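Local coordinates for lipid-transfer protein (Thermomonospora curvata, PDB 6OK1), which is of unknown function but belongs to the thiolase-like proteins, built from N- and C-terminal thiolase-type domains, at residues 9-14 with 230-235; 41-46 with 225-230; 355-360 with 370-375. All blocks are in the same frame, centred on the assembly; numbering follows the deposited sequence. Where two conformers were deposited one is given.

In the fold
From the N terminus, the chain lays down strand 8-15, which supplies segment 9-14 of contact 1, and then leaves helix 26-40 through segment 41-46 of contact 2. Contact 2 closes when strand 219-228 packs against that loop. Contact 1 closes just after it, at 230-235, so contact 2 is nested inside contact 1; the two share E230 and have centres about 5 Å apart. Contact 3 follows in series, a short local closure within the C-terminal thiolase-like range that joins helix 348-359 to strand 371-375. All three reach the same mixed sheet. V355 in contact 3 also packs against I10 and I13 of contact 1, linking the two halves.

Contact 1 (9-14 with 230-235); sequences AIAGIG and ERARDL
A232, in the short helix 229-232, lays its methyl group over two alanines of strand 8-15. Its CB lies 3.9 Å from A9 CB and 4.3 Å from A11 CB. The short helix after strand 219-228 thus folds back on the neighbouring strand of the thiolase-type sheet. A9 and A11 are two residues apart and point to the same face of the strand, so one small group spans both. L235 covers A11 from further along the chain, its CD1 3.8 Å from A11 CB. A type I turn from A232 to L235 brings it back, closed by L235 N to A232 O at 3.0 Å. With L235 CG anti to the carbonyl carbon (chi1 -61°), the leucine branch extends toward the strand. A11 belongs to a classic beta bulge in which A11 and G12 both face V225 of the neighbouring strand. Around the contact, A232 also touches V227 and P239, L235 meets L43, and the R233 side chain turns to a salt bridge with D390. No hydrogen bond crosses between the two segments. Three alanine methyls and one leucine methyl meet, and their small size lets A11 CA and A232 CA come within 5.7 Å, so what passes directly between these segments is close apolar contact.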
loop_
_atom_site.group_PDB
_atom_site.type_symbol
_atom_site.label_atom_id
_atom_site.label_comp_id
_atom_site.label_asym_id
_atom_site.label_seq_id
_atom_site.Cartn_x
_atom_site.Cartn_y
_atom_site.Cartn_z
ATOM N N ALA A 9 -22.998 3.126 1.657
ATOM C CA ALA A 9 -23.571 2.176 0.734
ATOM C C ALA A 9 -22.849 2.220 -0.610
ATOM O O ALA A 9 -22.327 3.261 -1.011
ATOM C CB ALA A 9 -25.061 2.487 0.528
ATOM N N ILE A 10 -22.898 1.105 -1.334
ATOM C CA ILE A 10 -22.425 1.059 -2.715
ATOM C C ILE A 10 -23.561 1.472 -3.637
ATOM O O ILE A 10 -24.617 0.828 -3.694
ATOM C CB ILE A 10 -21.892 -0.327 -3.096
ATOM C CG1 ILE A 10 -20.697 -0.705 -2.208
ATOM C CG2 ILE A 10 -21.484 -0.325 -4.579
ATOM C CD1 ILE A 10 -20.166 -2.096 -2.439
ATOM N N ALA A 11 -23.324 2.544 -4.372
ATOM C CA ALA A 11 -24.306 3.128 -5.258
ATOM C C ALA A 11 -23.976 2.934 -6.719
ATOM O O ALA A 11 -24.861 3.105 -7.560
ATOM C CB ALA A 11 -24.430 4.629 -4.983
ATOM N N GLY A 12 -22.726 2.598 -7.035
ATOM C CA GLY A 12 -22.313 2.424 -8.408
ATOM C C GLY A 12 -21.321 1.297 -8.544
ATOM O O GLY A 12 -20.463 1.101 -7.675
ATOM N N ILE A 13 -21.458 0.557 -9.645
ATOM C CA ILE A 13 -20.515 -0.464 -10.073
ATOM C C ILE A 13 -20.166 -0.218 -11.535
ATOM O O ILE A 13 -20.993 0.223 -12.340
ATOM C CB ILE A 13 -21.058 -1.900 -9.865
ATOM C CG1 ILE A 13 -22.303 -2.143 -10.732
ATOM C CG2 ILE A 13 -21.358 -2.123 -8.378
ATOM C CD1 ILE A 13 -22.875 -3.539 -10.599
ATOM N N GLY A 14 -18.921 -0.517 -11.880
ATOM C CA GLY A 14 -18.458 -0.327 -13.236
ATOM C C GLY A 14 -17.332 -1.275 -13.540
ATOM O O GLY A 14 -16.475 -1.535 -12.690
ATOM N N GLU A 230 -27.560 8.015 3.131
ATOM C CA GLU A 230 -28.485 9.113 2.825
ATOM C C GLU A 230 -28.302 9.588 1.388
ATOM O O GLU A 230 -29.281 9.755 0.645
ATOM C CB GLU A 230 -28.296 10.279 3.810
ATOM C CG GLU A 230 -28.695 9.991 5.247
ATOM C CD GLU A 230 -27.731 9.068 5.961
ATOM O OE1 GLU A 230 -26.615 8.844 5.446
ATOM O OE2 GLU A 230 -28.093 8.565 7.042
ATOM N N ARG A 231 -27.045 9.788 0.969
ATOM C CA ARG A 231 -26.770 10.174 -0.411
ATOM C C ARG A 231 -27.222 9.108 -1.394
ATOM O O ARG A 231 -27.815 9.418 -2.437
ATOM C CB ARG A 231 -25.272 10.446 -0.573
ATOM C CG ARG A 231 -24.853 11.157 -1.854
ATOM C CD ARG A 231 -24.201 12.508 -1.544
ATOM N NE ARG A 231 -23.377 13.023 -2.636
ATOM C CZ ARG A 231 -23.850 13.367 -3.830
ATOM N NH1 ARG A 231 -25.134 13.219 -4.099
ATOM N NH2 ARG A 231 -23.042 13.837 -4.765
ATOM N N ALA A 232 -26.943 7.832 -1.091
ATOM C CA ALA A 232 -27.296 6.760 -2.012
ATOM C C ALA A 232 -28.794 6.738 -2.288
ATOM O O ALA A 232 -29.214 6.383 -3.391
ATOM C CB ALA A 232 -26.836 5.411 -1.446
ATOM N N ARG A 233 -29.604 7.112 -1.304
ATOM C CA ARG A 233 -31.055 7.111 -1.482
ATOM C C ARG A 233 -31.520 8.089 -2.554
ATOM O O ARG A 233 -32.616 7.914 -3.098
ATOM C CB ARG A 233 -31.744 7.417 -0.152
ATOM C CG ARG A 233 -31.783 6.228 0.782
ATOM C CD ARG A 233 -31.993 6.660 2.211
ATOM N NE ARG A 233 -32.019 5.501 3.102
ATOM C CZ ARG A 233 -31.867 5.576 4.416
ATOM N NH1 ARG A 233 -31.689 6.751 4.993
ATOM N NH2 ARG A 233 -31.903 4.469 5.151
ATOM N N ASP A 234 -30.725 9.105 -2.876
ATOM C CA ASP A 234 -31.055 10.031 -3.952
ATOM C C ASP A 234 -30.415 9.668 -5.282
ATOM O O ASP A 234 -30.646 10.358 -6.276
ATOM C CB ASP A 234 -30.660 11.456 -3.547
ATOM C CG ASP A 234 -31.502 11.991 -2.389
ATOM O OD1 ASP A 234 -32.657 11.564 -2.198
ATOM O OD2 ASP A 234 -31.012 12.851 -1.652
ATOM N N LEU A 235 -29.647 8.597 -5.342
ATOM C CA LEU A 235 -29.014 8.156 -6.570
ATOM C C LEU A 235 -29.874 7.094 -7.267
ATOM O O LEU A 235 -30.896 6.656 -6.735
ATOM C CB LEU A 235 -27.600 7.646 -6.239
ATOM C CG LEU A 235 -26.749 8.762 -5.624
ATOM C CD1 LEU A 235 -25.304 8.284 -5.322
ATOM C CD2 LEU A 235 -26.688 10.012 -6.515
#

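Contact 2 (41-46 with 225-230); sequences AGLEPS and VVVSTE
V225 CG1 meets both side chains that come from the loop after helix 26-40: A41 CB lies 3.9 Å from it and L43 CD1 4.1 Å. The valine's torsion explains this, for CG1 is anti to the backbone N (chi1 174°) and projects toward the loop, where the L43 side chain crosses V225 at a slant. L43 uses the same methyl again two residues along the strand, its CD1 reaching V227 CG1 tip to tip at 4.2 Å. One leucine end thus bridges the two valines that strand 219-228 turns to this face. Behind this first shell, G42 ends helix 26-40 in a Schellman motif, its positive phi (66°) bending the chain between A41 and L43 so that both side chains face the strand. E44 N is then bonded to D47 OD2. At the far end of the strand, S228 is the N-cap of helix 229-232, its OG accepting a hydrogen bond from R231 N. The contact is wholly apolar and joins the loop that follows helix 26-40 to the thiolase-type sheet. V104 of strand 104-112 touches L43, V225 and V227, A37 packs on V225 from the helix, and R231 of helix 229-232 borders L43.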
loop_
_atom_site.group_PDB
_atom_site.type_symbol
_atom_site.label_atom_id
_atom_site.label_comp_id
_atom_site.label_asym_id
_atom_site.label_seq_id
_atom_site.Cartn_x
_atom_site.Cartn_y
_atom_site.Cartn_z
ATOM N N ALA A 41 -23.529 5.398 -10.642
ATOM C CA ALA A 41 -24.059 5.997 -9.423
ATOM C C ALA A 41 -24.789 7.308 -9.682
ATOM O O ALA A 41 -25.196 7.985 -8.726
ATOM C CB ALA A 41 -22.935 6.228 -8.417
ATOM N N GLY A 42 -24.939 7.686 -10.942
ATOM C CA GLY A 42 -25.571 8.948 -11.274
ATOM C C GLY A 42 -24.796 10.160 -10.833
ATOM O O GLY A 42 -25.400 11.197 -10.541
ATOM N N LEU A 43 -23.471 10.055 -10.760
ATOM C CA LEU A 43 -22.591 11.124 -10.313
ATOM C C LEU A 43 -21.664 11.562 -11.454
ATOM O O LEU A 43 -21.709 11.036 -12.576
ATOM C CB LEU A 43 -21.777 10.674 -9.094
ATOM C CG LEU A 43 -22.548 10.337 -7.808
ATOM C CD1 LEU A 43 -21.618 9.711 -6.734
ATOM C CD2 LEU A 43 -23.209 11.578 -7.262
ATOM N N GLU A 44 -20.858 12.579 -11.158
ATOM C CA GLU A 44 -19.848 13.132 -12.048
ATOM C C GLU A 44 -18.462 12.932 -11.444
ATOM O O GLU A 44 -18.334 12.881 -10.223
ATOM C CB GLU A 44 -20.067 14.631 -12.279
ATOM C CG GLU A 44 -21.370 14.974 -13.017
ATOM C CD GLU A 44 -21.330 14.618 -14.495
ATOM O OE1 GLU A 44 -20.305 14.082 -14.960
ATOM O OE2 GLU A 44 -22.331 14.874 -15.194
ATOM N N PRO A 45 -17.406 12.853 -12.266
ATOM C CA PRO A 45 -16.054 12.657 -11.686
ATOM C C PRO A 45 -15.660 13.700 -10.650
ATOM O O PRO A 45 -15.026 13.336 -9.656
ATOM C CB PRO A 45 -15.139 12.699 -12.916
ATOM C CG PRO A 45 -15.996 12.206 -14.045
ATOM C CD PRO A 45 -17.391 12.718 -13.734
ATOM N N SER A 46 -16.027 14.980 -10.839
ATOM C CA SER A 46 -15.696 16.029 -9.875
ATOM C C SER A 46 -16.346 15.804 -8.517
ATOM O O SER A 46 -15.924 16.423 -7.528
ATOM C CB SER A 46 -16.121 17.400 -10.422
ATOM O OG SER A 46 -17.513 17.387 -10.681
ATOM N N VAL A 225 -18.448 2.526 -6.336
ATOM C CA VAL A 225 -18.652 3.865 -5.775
ATOM C C VAL A 225 -19.363 3.744 -4.431
ATOM O O VAL A 225 -20.453 3.171 -4.344
ATOM C CB VAL A 225 -19.472 4.754 -6.727
ATOM C CG1 VAL A 225 -19.805 6.079 -6.061
ATOM C CG2 VAL A 225 -18.684 5.007 -7.989
ATOM N N VAL A 226 -18.764 4.322 -3.392
ATOM C CA VAL A 226 -19.301 4.265 -2.035
ATOM C C VAL A 226 -19.658 5.685 -1.619
ATOM O O VAL A 226 -18.855 6.607 -1.795
ATOM C CB VAL A 226 -18.276 3.635 -1.069
ATOM C CG1 VAL A 226 -18.779 3.640 0.401
ATOM C CG2 VAL A 226 -17.962 2.188 -1.501
ATOM N N VAL A 227 -20.865 5.860 -1.070
ATOM C CA VAL A 227 -21.326 7.149 -0.565
ATOM C C VAL A 227 -22.054 6.913 0.752
ATOM O O VAL A 227 -22.258 5.772 1.175
ATOM C CB VAL A 227 -22.260 7.861 -1.573
ATOM C CG1 VAL A 227 -21.517 8.212 -2.820
ATOM C CG2 VAL A 227 -23.429 6.974 -1.900
ATOM N N SER A 228 -22.502 8.000 1.394
ATOM C CA SER A 228 -23.345 7.795 2.558
ATOM C C SER A 228 -24.655 7.136 2.137
ATOM O O SER A 228 -25.128 7.287 1.006
ATOM C CB SER A 228 -23.632 9.121 3.270
ATOM O OG SER A 228 -24.510 9.906 2.486
ATOM N N THR A 229 -25.259 6.402 3.067
ATOM C CA THR A 229 -26.549 5.800 2.772
ATOM C C THR A 229 -27.592 6.871 2.436
ATOM O O THR A 229 -28.397 6.684 1.517
ATOM C CB THR A 229 -26.981 4.914 3.947
ATOM O OG1 THR A 229 -26.070 3.800 4.054
ATOM C CG2 THR A 229 -28.372 4.372 3.741
ATOM N N GLU A 230 -27.560 8.015 3.131
ATOM C CA GLU A 230 -28.485 9.113 2.825
ATOM C C GLU A 230 -28.302 9.588 1.388
ATOM O O GLU A 230 -29.281 9.755 0.645
ATOM C CB GLU A 230 -28.296 10.279 3.810
ATOM C CG GLU A 230 -28.695 9.991 5.247
ATOM C CD GLU A 230 -27.731 9.068 5.961
ATOM O OE1 GLU A 230 -26.615 8.844 5.446
ATOM O OE2 GLU A 230 -28.093 8.565 7.042
#

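Contact 3 (355-360 with 370-375); sequences VRLVRG and TNVLVT
V372 alone takes the apolar contacts that two successive helix residues, L357 and V358, make with strand 371-375. Helix 348-359 belongs to the beta-alpha-beta crossover that joins strand 290-292 to its parallel neighbour 371-375 in the thiolase fold, and here its C-terminal turn packs on the second of these strands. V372 CG2 meets L357 CB at 3.9 Å and V358 CG2 at 4.0 Å, while the other valine methyl, CG1, faces L357 CD1 at 4.1 Å. The L357 side chain crosses V372 at about a right angle, lying across both of its branches, and V358 comes in obliquely. In V372, CG1 is anti to the backbone N (chi1 -179°), while CG2 sits beside that N, anti to the carbonyl carbon, where it touches both L357 and V358. At the exposed edge of the contact, T370 O lies 4.5 Å from V358 CG2. A354, one turn earlier, also touches V372 and V374, and T335 and P366 border L357. On another side of the helix V355 points away from this strand to I10 and I13, and R359 forms a salt bridge through NH2 with D40. No hydrogen bond runs between helix end and strand. The helix stops in a Schellman motif at G360, whose phi of 90° turns the chain out toward the loop; T361 N bonds to R356 O, and a weak bond of 3.2 Å runs from G360 N to L357 O.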
loop_
_atom_site.group_PDB
_atom_site.type_symbol
_atom_site.label_atom_id
_atom_site.label_comp_id
_atom_site.label_asym_id
_atom_site.label_seq_id
_atom_site.Cartn_x
_atom_site.Cartn_y
_atom_site.Cartn_z
ATOM N N VAL A 355 -23.585 -6.641 -5.073
ATOM C CA VAL A 355 -24.391 -5.443 -5.264
ATOM C C VAL A 355 -25.589 -5.750 -6.162
ATOM O O VAL A 355 -26.730 -5.364 -5.869
ATOM C CB VAL A 355 -23.523 -4.311 -5.842
ATOM C CG1 VAL A 355 -24.403 -3.122 -6.286
ATOM C CG2 VAL A 355 -22.460 -3.839 -4.811
ATOM N N ARG A 356 -25.358 -6.470 -7.260
ATOM C CA ARG A 356 -26.476 -6.831 -8.131
ATOM C C ARG A 356 -27.511 -7.659 -7.393
ATOM O O ARG A 356 -28.721 -7.460 -7.578
ATOM C CB ARG A 356 -25.975 -7.588 -9.355
ATOM C CG ARG A 356 -25.138 -6.769 -10.289
ATOM C CD ARG A 356 -24.796 -7.609 -11.530
ATOM N NE ARG A 356 -23.634 -7.092 -12.199
ATOM C CZ ARG A 356 -22.413 -7.614 -12.152
ATOM N NH1 ARG A 356 -22.144 -8.764 -11.525
ATOM N NH2 ARG A 356 -21.473 -6.978 -12.804
ATOM N N LEU A 357 -27.061 -8.603 -6.563
ATOM C CA LEU A 357 -28.005 -9.431 -5.822
ATOM C C LEU A 357 -28.889 -8.564 -4.930
ATOM O O LEU A 357 -30.117 -8.753 -4.887
ATOM C CB LEU A 357 -27.245 -10.481 -5.006
ATOM C CG LEU A 357 -26.599 -11.626 -5.793
ATOM C CD1 LEU A 357 -25.572 -12.383 -4.919
ATOM C CD2 LEU A 357 -27.636 -12.578 -6.299
ATOM N N VAL A 358 -28.292 -7.571 -4.247
ATOM C CA VAL A 358 -29.087 -6.672 -3.408
ATOM C C VAL A 358 -30.047 -5.852 -4.265
ATOM O O VAL A 358 -31.212 -5.646 -3.895
ATOM C CB VAL A 358 -28.168 -5.771 -2.562
ATOM C CG1 VAL A 358 -28.990 -4.698 -1.831
ATOM C CG2 VAL A 358 -27.392 -6.613 -1.561
ATOM N N ARG A 359 -29.573 -5.362 -5.411
ATOM C CA ARG A 359 -30.411 -4.598 -6.327
ATOM C C ARG A 359 -31.505 -5.445 -6.955
ATOM O O ARG A 359 -32.528 -4.891 -7.376
ATOM C CB ARG A 359 -29.561 -3.997 -7.455
ATOM C CG ARG A 359 -28.579 -2.935 -7.047
ATOM C CD ARG A 359 -27.717 -2.541 -8.250
ATOM N NE ARG A 359 -26.849 -1.402 -7.993
ATOM C CZ ARG A 359 -26.050 -0.861 -8.907
ATOM N NH1 ARG A 359 -26.036 -1.361 -10.136
ATOM N NH2 ARG A 359 -25.284 0.168 -8.591
ATOM N N GLY A 360 -31.314 -6.764 -7.028
ATOM C CA GLY A 360 -32.209 -7.639 -7.775
ATOM C C GLY A 360 -31.827 -7.845 -9.223
ATOM O O GLY A 360 -32.632 -8.378 -9.997
ATOM N N THR A 370 -32.030 -10.284 0.769
ATOM C CA THR A 370 -31.910 -9.131 1.652
ATOM C C THR A 370 -30.457 -8.849 1.996
ATOM O O THR A 370 -30.015 -7.704 1.893
ATOM C CB THR A 370 -32.732 -9.352 2.926
ATOM O OG1 THR A 370 -34.110 -9.493 2.571
ATOM C CG2 THR A 370 -32.610 -8.183 3.869
ATOM N N ASN A 371 -29.718 -9.877 2.423
ATOM C CA ASN A 371 -28.347 -9.728 2.911
ATOM C C ASN A 371 -27.419 -10.694 2.181
ATOM O O ASN A 371 -27.718 -11.891 2.066
ATOM C CB ASN A 371 -28.261 -9.990 4.411
ATOM C CG ASN A 371 -29.198 -9.102 5.212
ATOM O OD1 ASN A 371 -29.037 -7.880 5.251
ATOM N ND2 ASN A 371 -30.170 -9.721 5.875
ATOM N N VAL A 372 -26.288 -10.177 1.708
ATOM C CA VAL A 372 -25.304 -10.957 0.965
ATOM C C VAL A 372 -23.963 -10.849 1.672
ATOM O O VAL A 372 -23.492 -9.744 1.952
ATOM C CB VAL A 372 -25.169 -10.476 -0.491
ATOM C CG1 VAL A 372 -24.130 -11.352 -1.225
ATOM C CG2 VAL A 372 -26.499 -10.534 -1.200
ATOM N N LEU A 373 -23.329 -11.985 1.932
ATOM C CA LEU A 373 -22.001 -11.991 2.538
ATOM C C LEU A 373 -20.970 -12.214 1.444
ATOM O O LEU A 373 -21.126 -13.120 0.615
ATOM C CB LEU A 373 -21.891 -13.067 3.624
ATOM C CG LEU A 373 -20.667 -12.941 4.541
ATOM C CD1 LEU A 373 -20.957 -13.543 5.887
ATOM C CD2 LEU A 373 -19.455 -13.609 3.976
ATOM N N VAL A 374 -19.936 -11.371 1.430
ATOM C CA VAL A 374 -18.862 -11.443 0.442
ATOM C C VAL A 374 -17.542 -11.614 1.171
ATOM O O VAL A 374 -17.265 -10.896 2.137
ATOM C CB VAL A 374 -18.798 -10.192 -0.451
ATOM C CG1 VAL A 374 -17.712 -10.411 -1.544
ATOM C CG2 VAL A 374 -20.126 -9.884 -1.028
ATOM N N THR A 375 -16.721 -12.553 0.709
ATOM C CA THR A 375 -15.374 -12.708 1.249
ATOM C C THR A 375 -14.316 -12.300 0.240
ATOM O O THR A 375 -14.520 -12.348 -0.971
ATOM C CB THR A 375 -15.084 -14.151 1.688
ATOM O OG1 THR A 375 -15.187 -15.039 0.566
ATOM C CG2 THR A 375 -16.058 -14.576 2.760
#